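Local coordinates for protein WYL1 (Ruminococcus sp., PDB 6OAW) that probably modulates the Type VI-D CRISPR-Cas system as a WYL-domain accessory protein, at residues I221-Y226 and D255-S260; R227-E232 and Y238-S243. One frame throughout, in Å; residues are numbered along the deposited sequence.

Interaction 1 of 2, residues I221-Y226 and D255-S260; sequences IRLIPY and DSYRIS
The ring of Tyr-257 meets Ile-221 and Leu-223 obliquely: both aliphatic branches come in on the same side of the ring plane, Ile-221 at the phenol end and Leu-223 beside CE1, while Tyr-214 packs edge-to-face with the ring. Ile-221 reaches the phenol end: its CD1 lies 3.3 Å from Tyr-257 OH and 3.5 Å from CZ, the two side chains coming from opposite directions. CG1 of Ile-221 sits between the backbone N and the carbonyl carbon (chi1 66°), and the extended chi2 then carries CD1 out to the ring. Leu-223 uses one branch, CD2, which stands 3.8 Å from Tyr-257 CE1 further down the ring. No hydrogen bond joins the segments, because strand 237-243 runs between them in the sheet and pairs with both; the Tyr-257 side chain passes over Cys-241 to reach the second strand along. This antiparallel, curled sheet is consistent with the Sm-like beta fold of WYL domains. The buried hydroxyl is satisfied by Glu-245, with Ser-243 as a second partner. With an alanine here the ring and its hydroxyl would be gone, which would probably leave Ile-221 CD1 and Leu-223 CD2 facing a gap and Glu-245 and Ser-243 without this partner.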
ATOM      1  N   ILE B 221      14.263 -14.134  28.171  1.00 66.91           N
ATOM      2  CA  ILE B 221      15.193 -14.938  27.323  1.00 64.55           C
ATOM      3  C   ILE B 221      16.438 -14.098  27.029  1.00 64.84           C
ATOM      4  O   ILE B 221      16.443 -12.891  27.357  1.00 65.08           O
ATOM      5  CB  ILE B 221      14.494 -15.416  26.039  1.00 60.76           C
ATOM      6  CG1 ILE B 221      14.113 -14.263  25.111  1.00 58.39           C
ATOM      7  CG2 ILE B 221      13.286 -16.263  26.384  1.00 61.54           C
ATOM      8  CD1 ILE B 221      13.630 -14.721  23.742  1.00 55.88           C
ATOM      9  N   ARG B 222      17.453 -14.733  26.445  1.00 64.52           N
ATOM     10  CA  ARG B 222      18.711 -14.086  26.004  1.00 64.49           C
ATOM     11  C   ARG B 222      18.731 -14.088  24.476  1.00 61.88           C
ATOM     12  O   ARG B 222      18.468 -15.150  23.877  1.00 61.53           O
ATOM     13  CB  ARG B 222      19.910 -14.799  26.625  1.00 67.15           C
ATOM     14  CG  ARG B 222      19.964 -14.663  28.140  1.00 70.92           C
ATOM     15  CD  ARG B 222      21.230 -15.246  28.729  1.00 73.53           C
ATOM     16  NE  ARG B 222      21.180 -16.694  28.631  1.00 74.04           N
ATOM     17  CZ  ARG B 222      22.246 -17.492  28.588  1.00 76.53           C
ATOM     18  NH1 ARG B 222      23.471 -16.992  28.608  1.00 77.81           N
ATOM     19  NH2 ARG B 222      22.078 -18.799  28.504  1.00 77.04           N
ATOM     20  N   LEU B 223      18.967 -12.913  23.882  1.00 60.64           N
ATOM     21  CA  LEU B 223      19.045 -12.720  22.415  1.00 57.33           C
ATOM     22  C   LEU B 223      20.440 -12.244  22.044  1.00 57.20           C
ATOM     23  O   LEU B 223      20.967 -11.372  22.737  1.00 58.10           O
ATOM     24  CB  LEU B 223      18.044 -11.657  21.979  1.00 56.39           C
ATOM     25  CG  LEU B 223      16.583 -11.945  22.300  1.00 55.99           C
ATOM     26  CD1 LEU B 223      15.734 -10.763  21.876  1.00 54.65           C
ATOM     27  CD2 LEU B 223      16.115 -13.219  21.614  1.00 55.06           C
ATOM     28  N   ILE B 224      20.969 -12.773  20.945  1.00 57.25           N
ATOM     29  CA  ILE B 224      22.134 -12.212  20.205  1.00 58.23           C
ATOM     30  C   ILE B 224      21.581 -11.702  18.882  1.00 56.25           C
ATOM     31  O   ILE B 224      21.366 -12.493  17.967  1.00 56.06           O
ATOM     32  CB  ILE B 224      23.254 -13.254  20.019  1.00 60.08           C
ATOM     33  CG1 ILE B 224      23.636 -13.938  21.338  1.00 61.91           C
ATOM     34  CG2 ILE B 224      24.459 -12.583  19.360  1.00 61.77           C
ATOM     35  CD1 ILE B 224      24.578 -15.109  21.181  1.00 63.29           C
ATOM     36  N   PRO B 225      21.238 -10.400  18.774  1.00 55.49           N
ATOM     37  CA  PRO B 225      20.605  -9.863  17.572  1.00 53.06           C
ATOM     38  C   PRO B 225      21.484 -10.049  16.334  1.00 52.13           C
ATOM     39  O   PRO B 225      22.680  -9.955  16.467  1.00 54.09           O
ATOM     40  CB  PRO B 225      20.466  -8.361  17.860  1.00 53.96           C
ATOM     41  CG  PRO B 225      20.495  -8.274  19.369  1.00 55.91           C
ATOM     42  CD  PRO B 225      21.454  -9.365  19.795  1.00 57.37           C
ATOM     43  N   TYR B 226      20.880 -10.286  15.174  1.00 50.72           N
ATOM     44  CA  TYR B 226      21.596 -10.346  13.876  1.00 52.86           C
ATOM     45  C   TYR B 226      21.110  -9.217  12.955  1.00 52.97           C
ATOM     46  O   TYR B 226      21.892  -8.357  12.574  1.00 55.18           O
ATOM     47  CB  TYR B 226      21.453 -11.726  13.235  1.00 52.14           C
ATOM     48  CG  TYR B 226      22.336 -11.864  12.029  1.00 52.49           C
ATOM     49  CD1 TYR B 226      23.664 -12.241  12.136  1.00 55.10           C
ATOM     50  CD2 TYR B 226      21.853 -11.506  10.787  1.00 51.95           C
ATOM     51  CE1 TYR B 226      24.484 -12.297  11.020  1.00 56.96           C
ATOM     52  CE2 TYR B 226      22.649 -11.571   9.658  1.00 54.59           C
ATOM     53  CZ  TYR B 226      23.971 -11.955   9.781  1.00 56.45           C
ATOM     54  OH  TYR B 226      24.720 -12.028   8.659  1.00 59.74           O
ATOM     55  N   ASP B 255      16.817 -17.921  15.488  1.00 48.15           N
ATOM     56  CA  ASP B 255      15.344 -17.777  15.521  1.00 46.06           C
ATOM     57  C   ASP B 255      14.953 -16.426  14.928  1.00 45.60           C
ATOM     58  O   ASP B 255      15.863 -15.595  14.609  1.00 44.69           O
ATOM     59  CB  ASP B 255      14.822 -17.975  16.943  1.00 46.23           C
ATOM     60  CG  ASP B 255      13.489 -18.684  17.007  1.00 46.43           C
ATOM     61  OD1 ASP B 255      12.657 -18.471  16.093  1.00 45.97           O
ATOM     62  OD2 ASP B 255      13.292 -19.457  17.967  1.00 47.78           O
ATOM     63  N   SER B 256      13.638 -16.249  14.761  1.00 45.40           N
ATOM     64  CA  SER B 256      12.997 -15.013  14.264  1.00 45.32           C
ATOM     65  C   SER B 256      11.824 -14.619  15.169  1.00 44.78           C
ATOM     66  O   SER B 256      10.783 -15.352  15.164  1.00 49.54           O
ATOM     67  CB  SER B 256      12.594 -15.229  12.817  1.00 47.17           C
ATOM     68  OG  SER B 256      11.954 -14.081  12.268  1.00 46.64           O
ATOM     69  N   TYR B 257      11.954 -13.483  15.874  1.00 42.46           N
ATOM     70  CA  TYR B 257      10.938 -12.907  16.780  1.00 41.37           C
ATOM     71  C   TYR B 257      10.266 -11.687  16.136  1.00 40.47           C
ATOM     72  O   TYR B 257      10.972 -10.743  15.757  1.00 40.66           O
ATOM     73  CB  TYR B 257      11.575 -12.480  18.107  1.00 41.88           C
ATOM     74  CG  TYR B 257      12.027 -13.614  18.972  1.00 43.61           C
ATOM     75  CD1 TYR B 257      13.246 -14.231  18.760  1.00 44.64           C
ATOM     76  CD2 TYR B 257      11.190 -14.137  19.946  1.00 44.86           C
ATOM     77  CE1 TYR B 257      13.659 -15.297  19.551  1.00 46.12           C
ATOM     78  CE2 TYR B 257      11.579 -15.204  20.736  1.00 46.48           C
ATOM     79  CZ  TYR B 257      12.814 -15.781  20.535  1.00 46.67           C
ATOM     80  OH  TYR B 257      13.175 -16.839  21.292  1.00 50.46           O
ATOM     81  N   ARG B 258       8.936 -11.666  16.083  1.00 40.96           N
ATOM     82  CA  ARG B 258       8.168 -10.419  15.787  1.00 41.52           C
ATOM     83  C   ARG B 258       8.656  -9.326  16.747  1.00 41.92           C
ATOM     84  O   ARG B 258       8.668  -9.581  17.974  1.00 45.66           O
ATOM     85  CB  ARG B 258       6.667 -10.653  15.995  1.00 42.30           C
ATOM     86  CG  ARG B 258       6.019 -11.545  14.943  1.00 43.95           C
ATOM     87  CD  ARG B 258       5.471 -10.743  13.782  1.00 45.13           C
ATOM     88  NE  ARG B 258       4.572  -9.765  14.371  1.00 46.56           N
ATOM     89  CZ  ARG B 258       3.268  -9.882  14.521  1.00 48.66           C
ATOM     90  NH1 ARG B 258       2.603  -8.913  15.133  1.00 49.91           N
ATOM     91  NH2 ARG B 258       2.619 -10.908  14.010  1.00 50.56           N
ATOM     92  N   ILE B 259       9.058  -8.157  16.255  1.00 41.03           N
ATOM     93  CA  ILE B 259       9.520  -7.091  17.183  1.00 42.41           C
ATOM     94  C   ILE B 259       8.362  -6.670  18.093  1.00 42.45           C
ATOM     95  O   ILE B 259       8.645  -6.191  19.222  1.00 42.02           O
ATOM     96  CB  ILE B 259      10.167  -5.891  16.474  1.00 44.01           C
ATOM     97  CG1 ILE B 259       9.145  -5.021  15.749  1.00 43.71           C
ATOM     98  CG2 ILE B 259      11.311  -6.337  15.571  1.00 43.59           C
ATOM     99  CD1 ILE B 259       9.764  -3.785  15.142  1.00 45.38           C
ATOM    100  N   SER B 260       7.118  -6.873  17.668  1.00 42.12           N
ATOM    101  CA  SER B 260       5.922  -6.512  18.465  1.00 43.73           C
ATOM    102  C   SER B 260       5.736  -7.459  19.663  1.00 47.28           C
ATOM    103  O   SER B 260       4.944  -7.104  20.531  1.00 48.14           O
ATOM    104  CB  SER B 260       4.683  -6.439  17.602  1.00 43.66           C
ATOM    105  OG  SER B 260       4.390  -7.690  16.993  1.00 43.74           O
TER

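Interaction 2 of 2, residues R227-E232 and Y238-S243; sequences RIVSDE and YLVCLS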
ATOM      1  N   ARG B 227      19.830  -9.210  12.606  1.00 53.05           N
ATOM      2  CA  ARG B 227      19.272  -8.144  11.735  1.00 52.42           C
ATOM      3  C   ARG B 227      17.756  -8.120  11.893  1.00 48.88           C
ATOM      4  O   ARG B 227      17.161  -9.207  12.081  1.00 48.80           O
ATOM      5  CB  ARG B 227      19.676  -8.370  10.277  1.00 53.93           C
ATOM      6  CG  ARG B 227      19.424  -7.165   9.375  1.00 56.58           C
ATOM      7  CD  ARG B 227      19.577  -7.495   7.889  1.00 59.55           C
ATOM      8  NE  ARG B 227      20.936  -7.922   7.572  1.00 65.20           N
ATOM      9  CZ  ARG B 227      21.286  -8.692   6.531  1.00 68.59           C
ATOM     10  NH1 ARG B 227      20.387  -9.130   5.663  1.00 69.63           N
ATOM     11  NH2 ARG B 227      22.551  -9.022   6.372  1.00 70.23           N
ATOM     12  N   ILE B 228      17.176  -6.929  11.835  1.00 48.39           N
ATOM     13  CA  ILE B 228      15.701  -6.711  11.762  1.00 47.09           C
ATOM     14  C   ILE B 228      15.316  -6.774  10.279  1.00 46.66           C
ATOM     15  O   ILE B 228      16.002  -6.139   9.475  1.00 49.10           O
ATOM     16  CB  ILE B 228      15.305  -5.378  12.422  1.00 46.08           C
ATOM     17  CG1 ILE B 228      15.706  -5.344  13.894  1.00 47.56           C
ATOM     18  CG2 ILE B 228      13.816  -5.103  12.258  1.00 44.73           C
ATOM     19  CD1 ILE B 228      15.272  -4.064  14.592  1.00 48.55           C
ATOM     20  N   VAL B 229      14.300  -7.561   9.918  1.00 45.40           N
ATOM     21  CA  VAL B 229      13.818  -7.626   8.508  1.00 45.06           C
ATOM     22  C   VAL B 229      12.305  -7.531   8.526  1.00 43.52           C
ATOM     23  O   VAL B 229      11.703  -7.837   9.557  1.00 44.04           O
ATOM     24  CB  VAL B 229      14.253  -8.912   7.789  1.00 46.50           C
ATOM     25  CG1 VAL B 229      15.765  -9.056   7.744  1.00 49.27           C
ATOM     26  CG2 VAL B 229      13.586 -10.133   8.414  1.00 45.98           C
ATOM     27  N   SER B 230      11.749  -7.135   7.393  1.00 42.99           N
ATOM     28  CA  SER B 230      10.313  -7.246   7.048  1.00 42.97           C
ATOM     29  C   SER B 230      10.122  -8.532   6.275  1.00 40.39           C
ATOM     30  O   SER B 230      11.034  -8.849   5.503  1.00 39.96           O
ATOM     31  CB  SER B 230       9.881  -6.120   6.159  1.00 45.02           C
ATOM     32  OG  SER B 230       9.719  -4.944   6.907  1.00 51.50           O
ATOM     33  N   ASP B 231       8.936  -9.122   6.332  1.00 38.35           N
ATOM     34  CA  ASP B 231       8.505 -10.076   5.276  1.00 39.49           C
ATOM     35  C   ASP B 231       8.390  -9.337   3.939  1.00 39.27           C
ATOM     36  O   ASP B 231       8.241  -8.119   3.937  1.00 37.22           O
ATOM     37  CB  ASP B 231       7.182 -10.769   5.607  1.00 39.68           C
ATOM     38  CG  ASP B 231       6.041  -9.812   5.891  1.00 41.14           C
ATOM     39  OD1 ASP B 231       5.467  -9.235   4.898  1.00 42.31           O
ATOM     40  OD2 ASP B 231       5.738  -9.628   7.095  1.00 41.24           O
ATOM     41  N   GLU B 232       8.320 -10.087   2.856  1.00 41.90           N
ATOM     42  CA  GLU B 232       8.306  -9.533   1.484  1.00 44.83           C
ATOM     43  C   GLU B 232       6.989  -8.786   1.231  1.00 42.85           C
ATOM     44  O   GLU B 232       6.953  -8.105   0.234  1.00 44.22           O
ATOM     45  CB  GLU B 232       8.426 -10.644   0.440  1.00 49.23           C
ATOM     46  CG  GLU B 232       9.725 -11.405   0.478  1.00 53.53           C
ATOM     47  CD  GLU B 232       9.846 -12.391  -0.674  1.00 58.06           C
ATOM     48  OE1 GLU B 232       8.863 -13.165  -0.917  1.00 58.14           O
ATOM     49  OE2 GLU B 232      10.885 -12.318  -1.375  1.00 64.06           O
ATOM     50  N   TYR B 238      10.594  -8.557  11.945  1.00 38.93           N
ATOM     51  CA  TYR B 238      11.169  -9.682  12.725  1.00 39.19           C
ATOM     52  C   TYR B 238      12.604  -9.325  13.122  1.00 39.86           C
ATOM     53  O   TYR B 238      13.364  -8.805  12.297  1.00 41.74           O
ATOM     54  CB  TYR B 238      11.132 -10.967  11.897  1.00 38.39           C
ATOM     55  CG  TYR B 238       9.759 -11.452  11.517  1.00 37.57           C
ATOM     56  CD1 TYR B 238       9.121 -10.909  10.415  1.00 37.12           C
ATOM     57  CD2 TYR B 238       9.078 -12.401  12.266  1.00 37.54           C
ATOM     58  CE1 TYR B 238       7.854 -11.316  10.041  1.00 36.81           C
ATOM     59  CE2 TYR B 238       7.813 -12.842  11.887  1.00 37.21           C
ATOM     60  CZ  TYR B 238       7.186 -12.282  10.781  1.00 37.09           C
ATOM     61  OH  TYR B 238       5.945 -12.646  10.336  1.00 36.02           O
ATOM     62  N   LEU B 239      12.994  -9.629  14.354  1.00 41.36           N
ATOM     63  CA  LEU B 239      14.422  -9.701  14.740  1.00 42.59           C
ATOM     64  C   LEU B 239      14.922 -11.111  14.440  1.00 44.43           C
ATOM     65  O   LEU B 239      14.510 -12.049  15.141  1.00 45.83           O
ATOM     66  CB  LEU B 239      14.603  -9.379  16.221  1.00 42.99           C
ATOM     67  CG  LEU B 239      16.030  -9.560  16.719  1.00 44.24           C
ATOM     68  CD1 LEU B 239      17.003  -8.718  15.913  1.00 45.47           C
ATOM     69  CD2 LEU B 239      16.134  -9.205  18.190  1.00 45.79           C
ATOM     70  N   VAL B 240      15.750 -11.261  13.413  1.00 44.74           N
ATOM     71  CA  VAL B 240      16.511 -12.516  13.194  1.00 45.63           C
ATOM     72  C   VAL B 240      17.711 -12.485  14.133  1.00 47.33           C
ATOM     73  O   VAL B 240      18.389 -11.469  14.194  1.00 48.20           O
ATOM     74  CB  VAL B 240      16.912 -12.720  11.723  1.00 45.92           C
ATOM     75  CG1 VAL B 240      17.702 -14.005  11.553  1.00 47.44           C
ATOM     76  CG2 VAL B 240      15.699 -12.738  10.810  1.00 44.38           C
ATOM     77  N   CYS B 241      17.915 -13.542  14.907  1.00 50.01           N
ATOM     78  CA  CYS B 241      18.886 -13.538  16.035  1.00 51.74           C
ATOM     79  C   CYS B 241      19.266 -14.966  16.426  1.00 52.18           C
ATOM     80  O   CYS B 241      18.683 -15.895  15.875  1.00 50.78           O
ATOM     81  CB  CYS B 241      18.272 -12.833  17.233  1.00 51.61           C
ATOM     82  SG  CYS B 241      16.776 -13.660  17.822  1.00 51.86           S
ATOM     83  N   LEU B 242      20.180 -15.116  17.383  1.00 53.67           N
ATOM     84  CA  LEU B 242      20.298 -16.373  18.169  1.00 55.35           C
ATOM     85  C   LEU B 242      19.558 -16.162  19.488  1.00 54.96           C
ATOM     86  O   LEU B 242      19.644 -15.038  20.025  1.00 54.70           O
ATOM     87  CB  LEU B 242      21.760 -16.747  18.415  1.00 57.78           C
ATOM     88  CG  LEU B 242      22.679 -16.677  17.198  1.00 58.63           C
ATOM     89  CD1 LEU B 242      24.010 -17.341  17.504  1.00 61.62           C
ATOM     90  CD2 LEU B 242      22.039 -17.318  15.973  1.00 57.66           C
ATOM     91  N   SER B 243      18.838 -17.188  19.948  1.00 54.89           N
ATOM     92  CA  SER B 243      18.057 -17.159  21.208  1.00 55.77           C
ATOM     93  C   SER B 243      18.262 -18.457  21.995  1.00 58.02           C
ATOM     94  O   SER B 243      18.541 -19.499  21.368  1.00 57.58           O
ATOM     95  CB  SER B 243      16.630 -16.927  20.909  1.00 53.98           C
ATOM     96  OG  SER B 243      15.838 -17.136  22.068  1.00 53.88           O
TER
HETATM   97  O   HOH W   1       5.078 -11.920   7.850  1.00 44.57           O
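Tyr-238 pairs with Val-229 through two backbone bonds: its N donates to Val-229 O at 2.7 Å (N-H...O 169°), and Val-229 N returns a bond of 2.8 Å to Tyr-238 O. The ring of Tyr-238 runs alongside the end of strand 219-230, toward Asp-231. Val-229 O and Asp-231 OD2 lie at the ring edge near its plane, OD2 being 4.0 Å from Tyr-238 CE1, with the carboxylate turned 72° against the ring. A water lying in the ring plane joins the two polar ends, donating to Asp-231 OD2 and hydrogen-bonded to Tyr-238 OH at 2.7 Å. Asp-231 also accepts from the backbone N of Tyr-236 and Met-235, so its carboxylate braces the turn of the beta hairpin formed by strands 219-230 and 237-243. With CG1 anti to the carbonyl carbon (chi1 -59°), Val-229 puts CG2 between its backbone N and carbonyl carbon, where it faces Tyr-238 CB at 4.3 Å and Val-240 CG2 at 4.1 Å. Arg-227 is held mainly by its backbone, as the second hydrogen-bonded pair: Val-240 N to Arg-227 O is 2.8 Å, and Arg-227 N donates to Val-240 O. Helix 287-298 packs on this face, Leu-297 touching both Arg-227 and Val-240. On the other face, Ile-228 CG1 meets Leu-239 CD1 at 4.1 Å in the intervening non-hydrogen-bonded pair.

In the fold
Strand 219-230 serves both interactions, its earlier half in interaction 1 and its later half in interaction 2, and interaction 2 is nested, along the chain, inside the loop closed by interaction 1. Strand 237-243 connects them: it is the direct partner in interaction 2 and the strand bridged over in interaction 1, and Leu-239 N probably hydrogen-bonds to Tyr-257 O. Interaction 1 is wholly buried and rests on side chains alone, two aliphatic residues against an aromatic ring. Interaction 2 is only partly buried, is held chiefly by backbone hydrogen bonds, and gains a water-bridged carboxylate toward the hairpin turn, where Glu-232 packs on Asn-129 of the second subunit.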